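Local coordinates for protein putative pyrroline carboxylate reductase (Streptococcus pyogenes, PDB 2AHR) that probably catalyses the last step of proline biosynthesis, the NAD(P)H-dependent reduction of 1-pyrroline-5-carboxylate to L-proline, at residues Asn186-Pro189 / Lys190-Leu194; Met234-Arg238 / Leu239-Ala243; Ser16-Ile19 / Lys20-Gln24; Lys40-Ala43 / Glu44-Leu48. One frame throughout, in Å; residues are numbered along the deposited sequence.

Contact 1 (Asn186-Pro189 / Lys190-Leu194)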
ATOM      1  N   ASN E 186      -9.174  20.432  14.209  1.00 30.64           N
ATOM      2  CA  ASN E 186      -8.368  20.896  15.323  1.00 31.48           C
ATOM      3  C   ASN E 186      -8.890  22.128  16.084  1.00 31.80           C
ATOM      4  O   ASN E 186      -8.102  22.836  16.741  1.00 31.80           O
ATOM      5  CB  ASN E 186      -6.965  21.169  14.795  1.00 31.00           C
ATOM      6  CG  ASN E 186      -6.208  19.893  14.530  1.00 31.80           C
ATOM      7  OD1 ASN E 186      -5.862  19.179  15.463  1.00 31.53           O
ATOM      8  ND2 ASN E 186      -5.984  19.577  13.259  1.00 29.42           N
ATOM      9  N   GLY E 187     -10.190  22.407  15.984  1.00 31.66           N
ATOM     10  CA  GLY E 187     -10.808  23.402  16.870  1.00 31.32           C
ATOM     11  C   GLY E 187     -11.201  24.751  16.292  1.00 32.31           C
ATOM     12  O   GLY E 187     -11.908  25.538  16.951  1.00 32.05           O
ATOM     13  N   ILE E 188     -10.797  25.031  15.060  1.00 32.31           N
ATOM     14  CA  ILE E 188     -11.112  26.349  14.494  1.00 32.81           C
ATOM     15  C   ILE E 188     -12.291  26.320  13.534  1.00 32.74           C
ATOM     16  O   ILE E 188     -12.275  25.548  12.578  1.00 33.72           O
ATOM     17  CB  ILE E 188      -9.879  27.001  13.859  1.00 32.17           C
ATOM     18  CG1 ILE E 188      -8.790  27.149  14.933  1.00 33.86           C
ATOM     19  CG2 ILE E 188     -10.239  28.354  13.248  1.00 31.04           C
ATOM     20  CD1 ILE E 188      -7.640  28.058  14.541  1.00 34.99           C
ATOM     21  N   PRO E 189     -13.320  27.157  13.786  1.00 33.29           N
ATOM     22  CA  PRO E 189     -14.503  27.207  12.924  1.00 32.91           C
ATOM     23  C   PRO E 189     -14.159  27.369  11.435  1.00 32.67           C
ATOM     24  O   PRO E 189     -13.191  28.067  11.081  1.00 32.57           O
ATOM     25  CB  PRO E 189     -15.269  28.431  13.450  1.00 33.47           C
ATOM     26  CG  PRO E 189     -14.900  28.505  14.890  1.00 34.02           C
ATOM     27  CD  PRO E 189     -13.444  28.082  14.934  1.00 32.92           C
ATOM     28  N   LYS E 190     -14.938  26.705  10.581  1.00 32.67           N
ATOM     29  CA  LYS E 190     -14.670  26.650   9.123  1.00 32.32           C
ATOM     30  C   LYS E 190     -14.406  28.023   8.483  1.00 32.14           C
ATOM     31  O   LYS E 190     -13.383  28.217   7.814  1.00 31.67           O
ATOM     32  CB  LYS E 190     -15.815  25.923   8.386  1.00 31.92           C
ATOM     33  CG  LYS E 190     -15.609  25.797   6.851  1.00 32.43           C
ATOM     34  CD  LYS E 190     -14.461  24.835   6.509  1.00 33.86           C
ATOM     35  CE  LYS E 190     -14.159  24.785   5.012  1.00 36.10           C
ATOM     36  NZ  LYS E 190     -15.340  24.353   4.189  1.00 36.71           N
ATOM     37  N   ALA E 191     -15.347  28.956   8.674  1.00 31.71           N
ATOM     38  CA  ALA E 191     -15.248  30.304   8.102  1.00 31.81           C
ATOM     39  C   ALA E 191     -13.947  31.000   8.516  1.00 31.76           C
ATOM     40  O   ALA E 191     -13.230  31.581   7.686  1.00 32.18           O
ATOM     41  CB  ALA E 191     -16.501  31.168   8.515  1.00 31.29           C
ATOM     42  N   LYS E 192     -13.643  30.919   9.807  1.00 31.59           N
ATOM     43  CA  LYS E 192     -12.427  31.486  10.351  1.00 32.16           C
ATOM     44  C   LYS E 192     -11.179  30.794   9.774  1.00 32.10           C
ATOM     45  O   LYS E 192     -10.213  31.469   9.392  1.00 32.80           O
ATOM     46  CB  LYS E 192     -12.445  31.393  11.890  1.00 31.44           C
ATOM     47  CG  LYS E 192     -11.287  32.088  12.594  1.00 32.64           C
ATOM     48  CD  LYS E 192     -11.117  33.586  12.178  1.00 35.71           C
ATOM     49  CE  LYS E 192     -12.389  34.426  12.471  1.00 35.98           C
ATOM     50  NZ  LYS E 192     -12.239  35.906  12.211  1.00 38.45           N
ATOM     51  N   ALA E 193     -11.202  29.463   9.703  1.00 31.75           N
ATOM     52  CA  ALA E 193     -10.059  28.706   9.165  1.00 31.74           C
ATOM     53  C   ALA E 193      -9.839  29.086   7.706  1.00 31.73           C
ATOM     54  O   ALA E 193      -8.700  29.302   7.290  1.00 31.18           O
ATOM     55  CB  ALA E 193     -10.274  27.194   9.312  1.00 31.47           C
ATOM     56  N   LEU E 194     -10.931  29.200   6.940  1.00 31.42           N
ATOM     57  CA  LEU E 194     -10.839  29.600   5.519  1.00 32.36           C
ATOM     58  C   LEU E 194     -10.264  31.017   5.338  1.00 32.62           C
ATOM     59  O   LEU E 194      -9.464  31.278   4.432  1.00 31.67           O
ATOM     60  CB  LEU E 194     -12.216  29.551   4.836  1.00 32.54           C
ATOM     61  CG  LEU E 194     -12.709  28.270   4.177  1.00 35.08           C
ATOM     62  CD1 LEU E 194     -14.169  28.462   3.696  1.00 36.62           C
ATOM     63  CD2 LEU E 194     -11.786  27.852   3.007  1.00 36.00           C
TER
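Ile188 meets the first turn of the following helix through its CG2 methyl, which is anti to the backbone N and so lies beside the carbonyl carbon, on the side of the residues ahead. CG2 sits between Ala193 and Lys192: it is 3.8 Å from Ala193 N and 4.1 Å from Ala193 CB, and on the lysine it touches CG. Followed outward, the Lys192 chain starts with CB at 3.5 Å from Pro189 O. Its CG then passes Ile188 CG2 at 3.9 Å, the two chains crossing at a slant. Beyond CG the lysine bends at chi2 and again at chi3, which leads it away from Ile188, and its NZ ends in a salt bridge with Glu195.

These four loop residues and the turn after them form the elbow between helices 158-185 and 190-210 of the dimerisation region. Gly187, at a positive phi of 107°, is the C' residue of a Schellman motif that ends the first helix, and Pro189 is the N-cap of the second. Ala193 N donates to Pro189 O over 2.8 Å with an N-H...O angle of 162°, the first i to i+4 bond of the new helix. Ala193 CB also rests 3.5 Å from Pro189 O. Lys190 turns back over helix 158-185, where NZ forms a salt bridge with Glu177 and a second with Asp220 of a third subunit. Thr160 and Leu164 of the second subunit pack on Ile188 and Ala193 respectively, while Asn186 ND2 bonds Asp250 of that same subunit.

Contact 2 (Met234-Arg238 / Leu239-Ala243)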
HETATM    1  N   MSE E 234       7.960  17.002   6.210  1.00 30.45           N
HETATM    2  CA  MSE E 234       8.329  15.586   6.068  1.00 30.48           C
HETATM    3  C   MSE E 234       7.103  14.664   6.051  1.00 30.29           C
HETATM    4  O   MSE E 234       7.149  13.587   5.464  1.00 30.56           O
HETATM    5  CB  MSE E 234       9.295  15.140   7.160  1.00 30.53           C
HETATM    6  CG  MSE E 234      10.758  15.591   6.974  1.00 34.28           C
HETATM    7 SE   MSE E 234      11.529  15.382   5.319  1.00 36.91          SE
HETATM    8  CE  MSE E 234      11.089  16.941   4.876  1.00 21.78           C
ATOM      9  N   GLU E 235       6.008  15.085   6.678  1.00 30.21           N
ATOM     10  CA  GLU E 235       4.758  14.336   6.552  1.00 30.69           C
ATOM     11  C   GLU E 235       4.186  14.479   5.130  1.00 31.12           C
ATOM     12  O   GLU E 235       3.668  13.520   4.578  1.00 31.91           O
ATOM     13  CB  GLU E 235       3.747  14.734   7.645  1.00 30.49           C
ATOM     14  CG  GLU E 235       2.382  13.998   7.606  1.00 32.10           C
ATOM     15  CD  GLU E 235       2.437  12.536   8.076  1.00 36.16           C
ATOM     16  OE1 GLU E 235       3.557  11.992   8.229  1.00 31.85           O
ATOM     17  OE2 GLU E 235       1.337  11.924   8.292  1.00 36.41           O
ATOM     18  N   LEU E 236       4.343  15.652   4.509  1.00 31.31           N
ATOM     19  CA  LEU E 236       3.938  15.838   3.112  1.00 31.25           C
ATOM     20  C   LEU E 236       4.764  14.939   2.202  1.00 31.38           C
ATOM     21  O   LEU E 236       4.236  14.340   1.274  1.00 31.33           O
ATOM     22  CB  LEU E 236       4.040  17.327   2.672  1.00 31.11           C
ATOM     23  CG  LEU E 236       3.017  18.326   3.281  1.00 30.25           C
ATOM     24  CD1 LEU E 236       3.274  19.758   2.823  1.00 28.55           C
ATOM     25  CD2 LEU E 236       1.560  17.915   2.967  1.00 26.89           C
ATOM     26  N   GLU E 237       6.065  14.837   2.485  1.00 31.82           N
ATOM     27  CA  GLU E 237       6.950  13.937   1.750  1.00 32.14           C
ATOM     28  C   GLU E 237       6.550  12.476   1.957  1.00 32.20           C
ATOM     29  O   GLU E 237       6.426  11.719   0.992  1.00 32.62           O
ATOM     30  CB  GLU E 237       8.420  14.143   2.174  1.00 32.72           C
ATOM     31  CG  GLU E 237       8.983  15.509   1.748  1.00 34.23           C
ATOM     32  CD  GLU E 237       9.040  15.658   0.234  1.00 39.83           C
ATOM     33  OE1 GLU E 237       9.188  14.618  -0.474  1.00 43.60           O
ATOM     34  OE2 GLU E 237       8.909  16.797  -0.264  1.00 41.71           O
ATOM     35  N   ARG E 238       6.362  12.078   3.207  1.00 31.84           N
ATOM     36  CA  ARG E 238       5.968  10.709   3.478  1.00 32.08           C
ATOM     37  C   ARG E 238       4.723  10.304   2.696  1.00 32.26           C
ATOM     38  O   ARG E 238       4.696   9.224   2.111  1.00 31.92           O
ATOM     39  CB  ARG E 238       5.759  10.464   4.972  1.00 32.37           C
ATOM     40  CG  ARG E 238       5.316   9.010   5.268  1.00 31.67           C
ATOM     41  CD  ARG E 238       5.205   8.767   6.757  1.00 31.53           C
ATOM     42  NE  ARG E 238       3.966   9.294   7.334  1.00 32.51           N
ATOM     43  CZ  ARG E 238       2.815   8.615   7.379  1.00 33.85           C
ATOM     44  NH1 ARG E 238       2.738   7.411   6.845  1.00 34.29           N
ATOM     45  NH2 ARG E 238       1.736   9.145   7.937  1.00 34.45           N
ATOM     46  N   LEU E 239       3.712  11.179   2.660  1.00 31.82           N
ATOM     47  CA  LEU E 239       2.452  10.849   2.008  1.00 32.70           C
ATOM     48  C   LEU E 239       2.429  11.192   0.497  1.00 33.44           C
ATOM     49  O   LEU E 239       1.449  10.899  -0.200  1.00 34.30           O
ATOM     50  CB  LEU E 239       1.253  11.439   2.794  1.00 32.38           C
ATOM     51  CG  LEU E 239       0.999  10.863   4.207  1.00 33.51           C
ATOM     52  CD1 LEU E 239      -0.023  11.657   5.031  1.00 32.24           C
ATOM     53  CD2 LEU E 239       0.574   9.378   4.163  1.00 33.66           C
ATOM     54  N   GLY E 240       3.503  11.787  -0.019  1.00 33.26           N
ATOM     55  CA  GLY E 240       3.637  12.023  -1.464  1.00 32.78           C
ATOM     56  C   GLY E 240       2.839  13.176  -2.059  1.00 32.81           C
ATOM     57  O   GLY E 240       2.225  13.039  -3.130  1.00 32.46           O
ATOM     58  N   LEU E 241       2.835  14.327  -1.386  1.00 32.54           N
ATOM     59  CA  LEU E 241       2.128  15.503  -1.916  1.00 31.70           C
ATOM     60  C   LEU E 241       2.563  15.877  -3.350  1.00 31.16           C
ATOM     61  O   LEU E 241       1.729  16.103  -4.225  1.00 30.13           O
ATOM     62  CB  LEU E 241       2.296  16.716  -0.993  1.00 31.97           C
ATOM     63  CG  LEU E 241       1.625  17.919  -1.661  1.00 32.97           C
ATOM     64  CD1 LEU E 241       0.236  18.176  -1.089  1.00 32.02           C
ATOM     65  CD2 LEU E 241       2.475  19.138  -1.631  1.00 32.62           C
ATOM     66  N   THR E 242       3.876  15.973  -3.575  1.00 31.11           N
ATOM     67  CA  THR E 242       4.387  16.349  -4.883  1.00 31.06           C
ATOM     68  C   THR E 242       3.990  15.347  -5.973  1.00 31.71           C
ATOM     69  O   THR E 242       3.503  15.742  -7.024  1.00 32.10           O
ATOM     70  CB  THR E 242       5.916  16.501  -4.855  1.00 30.69           C
ATOM     71  OG1 THR E 242       6.258  17.550  -3.941  1.00 30.39           O
ATOM     72  CG2 THR E 242       6.468  16.797  -6.240  1.00 30.22           C
ATOM     73  N   ALA E 243       4.236  14.063  -5.733  1.00 31.07           N
ATOM     74  CA  ALA E 243       3.796  12.994  -6.658  1.00 30.98           C
ATOM     75  C   ALA E 243       2.296  13.051  -6.918  1.00 30.22           C
ATOM     76  O   ALA E 243       1.841  12.842  -8.038  1.00 30.29           O
ATOM     77  CB  ALA E 243       4.161  11.627  -6.097  1.00 30.18           C
TER
HETATM   78  O   HOH W   1       5.873  15.331  -1.430  1.00 37.43           O
HETATM   79  O   HOH W   2       8.433  16.587  -2.676  1.00 37.84           O
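Leu239 CD2 sits over one face of the Arg238 guanidinium, off centre and 3.7 Å from its plane, while Glu235 OE1 meets the edge of the group. The arginine and leucine chains extend in a common direction, which brings this methyl over the flat group. The arginine grips the carboxylate side-on with two nitrogens, one for each oxygen. NE donates to Glu235 OE1 over 2.9 Å, approaching from above the carboxylate plane, and NH2 reaches Glu235 OE2 at 2.8 Å in a salt bridge, on the syn side but tilted out of that plane. Two attachments limit rotation of both groups. A bend at chi3 turns the arginine tip back along the helix to its acceptor. Glu235 OE2 also bonds Ser247 of the second subunit and lies 3.5 Å from Leu239 CD1, so a polar grip and an apolar contact share this carboxylate.

Deeper in the turn, Leu236 CB touches Leu241 CB at 4.1 Å. One water accepts from Thr242 N and gives a weak bond to Leu236 O. The second subunit packs Ala248 on Leu236 and Thr244 on Leu239, making this a subunit interface. Gly240 has a phi of 77°; Leu241 N returns to Leu236 O over 3.0 Å at 175°, and Gly240 N to Glu237 O over 3.1 Å at 141°. These two bonds define a Schellman C-cap whose glycine is also the N-cap of the next helix, joining 228-239 and 241-258 in the dimerisation region.

Contact 3 (Ser16-Ile19 / Lys20-Gln24)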
ATOM      1  N   SER E  16     -19.675  32.956 -19.551  1.00 48.77           N
ATOM      2  CA  SER E  16     -20.277  33.987 -18.695  1.00 50.05           C
ATOM      3  C   SER E  16     -19.201  34.818 -17.987  1.00 50.59           C
ATOM      4  O   SER E  16     -19.266  36.046 -17.988  1.00 51.12           O
ATOM      5  CB  SER E  16     -21.241  33.385 -17.666  1.00 50.00           C
ATOM      6  OG  SER E  16     -22.278  32.647 -18.304  1.00 50.62           O
ATOM      7  N   ALA E  17     -18.214  34.146 -17.395  1.00 50.86           N
ATOM      8  CA  ALA E  17     -17.077  34.834 -16.772  1.00 51.44           C
ATOM      9  C   ALA E  17     -16.364  35.843 -17.690  1.00 51.64           C
ATOM     10  O   ALA E  17     -16.071  36.948 -17.252  1.00 52.58           O
ATOM     11  CB  ALA E  17     -16.082  33.824 -16.188  1.00 51.58           C
ATOM     12  N   ILE E  18     -16.092  35.497 -18.951  1.00 51.58           N
ATOM     13  CA  ILE E  18     -15.379  36.450 -19.823  1.00 51.55           C
ATOM     14  C   ILE E  18     -16.244  37.616 -20.352  1.00 51.96           C
ATOM     15  O   ILE E  18     -15.705  38.618 -20.815  1.00 51.25           O
ATOM     16  CB  ILE E  18     -14.598  35.786 -20.994  1.00 51.79           C
ATOM     17  CG1 ILE E  18     -15.526  35.391 -22.130  1.00 51.25           C
ATOM     18  CG2 ILE E  18     -13.720  34.604 -20.517  1.00 50.71           C
ATOM     19  CD1 ILE E  18     -14.812  35.313 -23.437  1.00 52.44           C
ATOM     20  N   ILE E  19     -17.571  37.474 -20.285  1.00 52.54           N
ATOM     21  CA  ILE E  19     -18.493  38.537 -20.710  1.00 53.16           C
ATOM     22  C   ILE E  19     -18.250  39.823 -19.927  1.00 53.12           C
ATOM     23  O   ILE E  19     -18.089  40.888 -20.513  1.00 53.08           O
ATOM     24  CB  ILE E  19     -19.985  38.116 -20.592  1.00 53.52           C
ATOM     25  CG1 ILE E  19     -20.339  37.028 -21.614  1.00 52.20           C
ATOM     26  CG2 ILE E  19     -20.910  39.317 -20.793  1.00 53.59           C
ATOM     27  CD1 ILE E  19     -19.918  37.332 -23.012  1.00 51.76           C
ATOM     28  N   LYS E  20     -18.185  39.709 -18.604  1.00 53.59           N
ATOM     29  CA  LYS E  20     -17.901  40.854 -17.744  1.00 53.44           C
ATOM     30  C   LYS E  20     -16.710  41.693 -18.244  1.00 52.94           C
ATOM     31  O   LYS E  20     -16.828  42.907 -18.363  1.00 52.92           O
ATOM     32  CB  LYS E  20     -17.683  40.402 -16.299  1.00 54.05           C
ATOM     33  CG  LYS E  20     -17.613  41.563 -15.308  1.00 56.11           C
ATOM     34  CD  LYS E  20     -16.795  41.215 -14.072  1.00 59.51           C
ATOM     35  CE  LYS E  20     -16.465  42.467 -13.279  1.00 61.67           C
ATOM     36  NZ  LYS E  20     -15.660  42.139 -12.055  1.00 64.60           N
ATOM     37  N   GLY E  21     -15.583  41.046 -18.545  1.00 52.09           N
ATOM     38  CA  GLY E  21     -14.415  41.722 -19.109  1.00 51.32           C
ATOM     39  C   GLY E  21     -14.666  42.315 -20.491  1.00 51.02           C
ATOM     40  O   GLY E  21     -14.168  43.397 -20.811  1.00 50.34           O
ATOM     41  N   LEU E  22     -15.450  41.607 -21.302  1.00 50.79           N
ATOM     42  CA  LEU E  22     -15.813  42.065 -22.652  1.00 50.86           C
ATOM     43  C   LEU E  22     -16.776  43.269 -22.647  1.00 51.16           C
ATOM     44  O   LEU E  22     -16.795  44.054 -23.595  1.00 51.79           O
ATOM     45  CB  LEU E  22     -16.394  40.912 -23.482  1.00 50.41           C
ATOM     46  CG  LEU E  22     -15.492  39.735 -23.890  1.00 49.24           C
ATOM     47  CD1 LEU E  22     -16.342  38.652 -24.523  1.00 47.82           C
ATOM     48  CD2 LEU E  22     -14.389  40.151 -24.840  1.00 47.73           C
ATOM     49  N   LYS E  23     -17.570  43.404 -21.585  1.00 51.16           N
ATOM     50  CA  LYS E  23     -18.416  44.588 -21.392  1.00 51.29           C
ATOM     51  C   LYS E  23     -17.596  45.853 -21.111  1.00 51.36           C
ATOM     52  O   LYS E  23     -18.081  46.954 -21.294  1.00 51.08           O
ATOM     53  CB  LYS E  23     -19.426  44.366 -20.264  1.00 50.88           C
ATOM     54  CG  LYS E  23     -20.560  43.426 -20.605  1.00 50.22           C
ATOM     55  CD  LYS E  23     -21.503  43.341 -19.418  1.00 51.28           C
ATOM     56  CE  LYS E  23     -22.599  42.314 -19.620  1.00 50.93           C
ATOM     57  NZ  LYS E  23     -23.559  42.343 -18.477  1.00 50.85           N
ATOM     58  N   GLN E  24     -16.353  45.688 -20.673  1.00 51.83           N
ATOM     59  CA  GLN E  24     -15.470  46.820 -20.401  1.00 52.29           C
ATOM     60  C   GLN E  24     -14.679  47.232 -21.645  1.00 52.18           C
ATOM     61  O   GLN E  24     -13.777  48.071 -21.578  1.00 52.10           O
ATOM     62  CB  GLN E  24     -14.531  46.510 -19.222  1.00 52.60           C
ATOM     63  CG  GLN E  24     -15.246  46.386 -17.877  1.00 54.01           C
ATOM     64  CD  GLN E  24     -14.299  46.458 -16.685  1.00 57.72           C
ATOM     65  OE1 GLN E  24     -13.077  46.612 -16.839  1.00 58.89           O
ATOM     66  NE2 GLN E  24     -14.862  46.356 -15.479  1.00 58.78           N
TER
HETATM   67  O   HOH W   3     -14.678  38.958 -16.942  1.00 52.54           O
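Ala17 O and Gly21 N are joined by a water rather than directly: it donates to Ala17 O over 2.5 Å and accepts from Gly21 N at 2.8 Å. The two atoms stand 4.3 Å apart, so the water occupies the place of the usual i to i+4 bond. The next bonds are direct. Ile18 O receives Leu22 N at 3.0 Å, and Ile19 O receives Lys23 N at an N-H...O angle of 146°.

Side chains on the buried side follow the same spacing. Ile18 and Leu22 lie alongside each other, pointing the same way, with their CD1 methyls 3.8 Å apart. Ile18 reaches this position with CG1 between its backbone N and carbonyl carbon (chi1 78°). Leu22 CD1 is shared, since Ile19 CD1 comes to it at 4.1 Å from a chain that crosses at a slant. One leucine methyl thus touches both isoleucines of the preceding turn. The other branch of Ile19 turns to the lysine: CG2 is 3.6 Å from Lys23 CE, the last carbon of an extended chain, just before the NZ that bonds Leu46 O.

At the helix's beginning Ser16 OG bonds Gly12 O, and the bound NADP lies about 7 Å from the Ser16 side chain at the nearest atoms. With Gly10, Gly12 and Ala15 fitting the GxGxxA pattern of dinucleotide-binding proteins, this is the helix of the first beta-alpha-beta unit of a Rossmann fold, strand 5-9, helix 13-22, strand 28-32.

Contact 4 (Lys40-Ala43 / Glu44-Leu48)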
ATOM      1  N   LYS E  40     -32.746  33.503 -24.788  1.00 68.76           N
ATOM      2  CA  LYS E  40     -33.546  34.582 -24.192  1.00 68.77           C
ATOM      3  C   LYS E  40     -33.289  34.647 -22.694  1.00 68.61           C
ATOM      4  O   LYS E  40     -33.011  35.709 -22.149  1.00 68.43           O
ATOM      5  CB  LYS E  40     -35.047  34.354 -24.449  1.00 68.88           C
ATOM      6  CG  LYS E  40     -35.419  34.197 -25.921  1.00 69.54           C
ATOM      7  CD  LYS E  40     -36.925  34.042 -26.151  1.00 70.23           C
ATOM      8  CE  LYS E  40     -37.247  34.148 -27.650  1.00 70.70           C
ATOM      9  NZ  LYS E  40     -38.694  34.059 -27.986  1.00 70.79           N
ATOM     10  N   GLU E  41     -33.365  33.481 -22.060  1.00 68.74           N
ATOM     11  CA  GLU E  41     -33.212  33.311 -20.618  1.00 69.05           C
ATOM     12  C   GLU E  41     -31.863  33.785 -20.073  1.00 68.83           C
ATOM     13  O   GLU E  41     -31.819  34.389 -19.004  1.00 68.72           O
ATOM     14  CB  GLU E  41     -33.422  31.841 -20.264  1.00 69.32           C
ATOM     15  CG  GLU E  41     -33.799  31.569 -18.823  1.00 70.88           C
ATOM     16  CD  GLU E  41     -33.879  30.077 -18.521  1.00 73.42           C
ATOM     17  OE1 GLU E  41     -34.248  29.282 -19.425  1.00 73.78           O
ATOM     18  OE2 GLU E  41     -33.566  29.701 -17.369  1.00 74.18           O
ATOM     19  N   ILE E  42     -30.770  33.511 -20.789  1.00 68.48           N
ATOM     20  CA  ILE E  42     -29.456  33.978 -20.330  1.00 68.25           C
ATOM     21  C   ILE E  42     -29.158  35.410 -20.781  1.00 67.90           C
ATOM     22  O   ILE E  42     -28.440  36.134 -20.090  1.00 67.95           O
ATOM     23  CB  ILE E  42     -28.273  32.981 -20.645  1.00 68.16           C
ATOM     24  CG1 ILE E  42     -27.673  33.210 -22.031  1.00 68.31           C
ATOM     25  CG2 ILE E  42     -28.690  31.526 -20.444  1.00 68.21           C
ATOM     26  CD1 ILE E  42     -26.463  34.117 -22.008  1.00 68.04           C
ATOM     27  N   ALA E  43     -29.709  35.809 -21.928  1.00 67.69           N
ATOM     28  CA  ALA E  43     -29.655  37.201 -22.388  1.00 67.84           C
ATOM     29  C   ALA E  43     -30.383  38.106 -21.390  1.00 68.09           C
ATOM     30  O   ALA E  43     -29.977  39.248 -21.151  1.00 67.93           O
ATOM     31  CB  ALA E  43     -30.276  37.331 -23.760  1.00 67.78           C
ATOM     32  N   GLU E  44     -31.465  37.572 -20.826  1.00 68.23           N
ATOM     33  CA  GLU E  44     -32.152  38.163 -19.688  1.00 68.66           C
ATOM     34  C   GLU E  44     -31.152  38.410 -18.557  1.00 68.46           C
ATOM     35  O   GLU E  44     -30.955  39.550 -18.138  1.00 68.34           O
ATOM     36  CB  GLU E  44     -33.266  37.217 -19.216  1.00 68.85           C
ATOM     37  CG  GLU E  44     -34.063  37.680 -18.007  1.00 70.03           C
ATOM     38  CD  GLU E  44     -35.371  38.348 -18.388  1.00 72.12           C
ATOM     39  OE1 GLU E  44     -36.137  38.717 -17.465  1.00 72.50           O
ATOM     40  OE2 GLU E  44     -35.638  38.501 -19.605  1.00 72.63           O
ATOM     41  N   GLN E  45     -30.504  37.335 -18.100  1.00 68.35           N
ATOM     42  CA  GLN E  45     -29.644  37.367 -16.914  1.00 68.15           C
ATOM     43  C   GLN E  45     -28.400  38.230 -17.090  1.00 67.34           C
ATOM     44  O   GLN E  45     -27.913  38.808 -16.121  1.00 67.39           O
ATOM     45  CB  GLN E  45     -29.246  35.943 -16.475  1.00 68.70           C
ATOM     46  CG  GLN E  45     -30.421  34.955 -16.237  1.00 70.64           C
ATOM     47  CD  GLN E  45     -31.423  35.412 -15.164  1.00 73.61           C
ATOM     48  OE1 GLN E  45     -31.112  35.424 -13.968  1.00 75.20           O
ATOM     49  NE2 GLN E  45     -32.636  35.771 -15.595  1.00 74.12           N
ATOM     50  N   LEU E  46     -27.904  38.326 -18.323  1.00 66.47           N
ATOM     51  CA  LEU E  46     -26.673  39.068 -18.631  1.00 65.72           C
ATOM     52  C   LEU E  46     -26.898  40.461 -19.202  1.00 65.13           C
ATOM     53  O   LEU E  46     -25.938  41.209 -19.390  1.00 65.06           O
ATOM     54  CB  LEU E  46     -25.784  38.272 -19.596  1.00 65.64           C
ATOM     55  CG  LEU E  46     -25.032  37.039 -19.086  1.00 65.98           C
ATOM     56  CD1 LEU E  46     -24.241  36.407 -20.222  1.00 66.32           C
ATOM     57  CD2 LEU E  46     -24.097  37.374 -17.931  1.00 66.31           C
ATOM     58  N   ALA E  47     -28.160  40.792 -19.477  1.00 64.68           N
ATOM     59  CA  ALA E  47     -28.568  42.064 -20.106  1.00 64.28           C
ATOM     60  C   ALA E  47     -27.896  42.315 -21.469  1.00 63.87           C
ATOM     61  O   ALA E  47     -27.282  43.365 -21.701  1.00 63.68           O
ATOM     62  CB  ALA E  47     -28.370  43.257 -19.143  1.00 64.20           C
ATOM     63  N   LEU E  48     -28.034  41.342 -22.368  1.00 63.39           N
ATOM     64  CA  LEU E  48     -27.404  41.406 -23.688  1.00 63.07           C
ATOM     65  C   LEU E  48     -28.352  40.962 -24.793  1.00 63.06           C
ATOM     66  O   LEU E  48     -29.308  40.231 -24.526  1.00 63.02           O
ATOM     67  CB  LEU E  48     -26.144  40.532 -23.725  1.00 62.77           C
ATOM     68  CG  LEU E  48     -24.893  40.973 -22.963  1.00 62.22           C
ATOM     69  CD1 LEU E  48     -23.914  39.805 -22.904  1.00 61.62           C
ATOM     70  CD2 LEU E  48     -24.233  42.201 -23.586  1.00 61.19           C
TER
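Helix 36-46, which follows strand 28-32 in the Rossmann domain, ends in a Schellman motif, and the contact between 40-43 and 44-48 covers its last turns and the two residues that leave it. Ala47 has a positive phi of 57°, and Leu48 N returns to Ala43 O at 3.1 Å, in the carbonyl plane and on a lone pair. Inside the helix Glu44 N donates to Lys40 O over 2.8 Å and Leu46 N to Ile42 O at 2.9 Å, while Gln45 N to Glu41 O, at 3.4 Å, is weak.

Of the side chains, Ile42 and Leu46 run alongside each other in the same direction and meet at their ends, CD1 to CD1, 3.7 Å apart. Both pack on Val11, a predicted NADP(+) contact, and Ile42 also touches Ile31. On the outer side Gln45 CG and Glu44 CB each come to 3.2 Å from Glu41 O. The Glu44 carboxylate then leads away, whereas the Gln45 amide stays near, its NE2 3.8 Å from Glu41 O. Glu41 OE2 forms a salt bridge with Arg38, an NADP(+)-binding residue, so it probably helps hold that arginine in position. The helix is therefore two-sided: apolar methyls carry the inner face toward Ile31 of strand 28-32 and Val11, whereas on the outer face aliphatic stems lie against backbone oxygens and the charged groups keep to the surface.

Overall arrangement
Contacts 3 and 4 belong to the Rossmann domain and touch: Ile19 of helix 13-22 packs on Leu48, just beyond the end of helix 36-46. Contact 3 is largely buried and apolar, whereas contact 4 lies at the surface with many exposed, charged residues. Contacts 1 and 2, both partly buried, sit in the dimerisation region about 24 Å apart between centres, and do not touch each other; both meet the second subunit, which neither contact 3 nor contact 4 does. Schellman glycines turn the chain at contacts 1 and 2, while an alanine serves at contact 4. Contact 2 lies about 47 Å from contact 4, centre to centre, on opposite sides of the chain's centre.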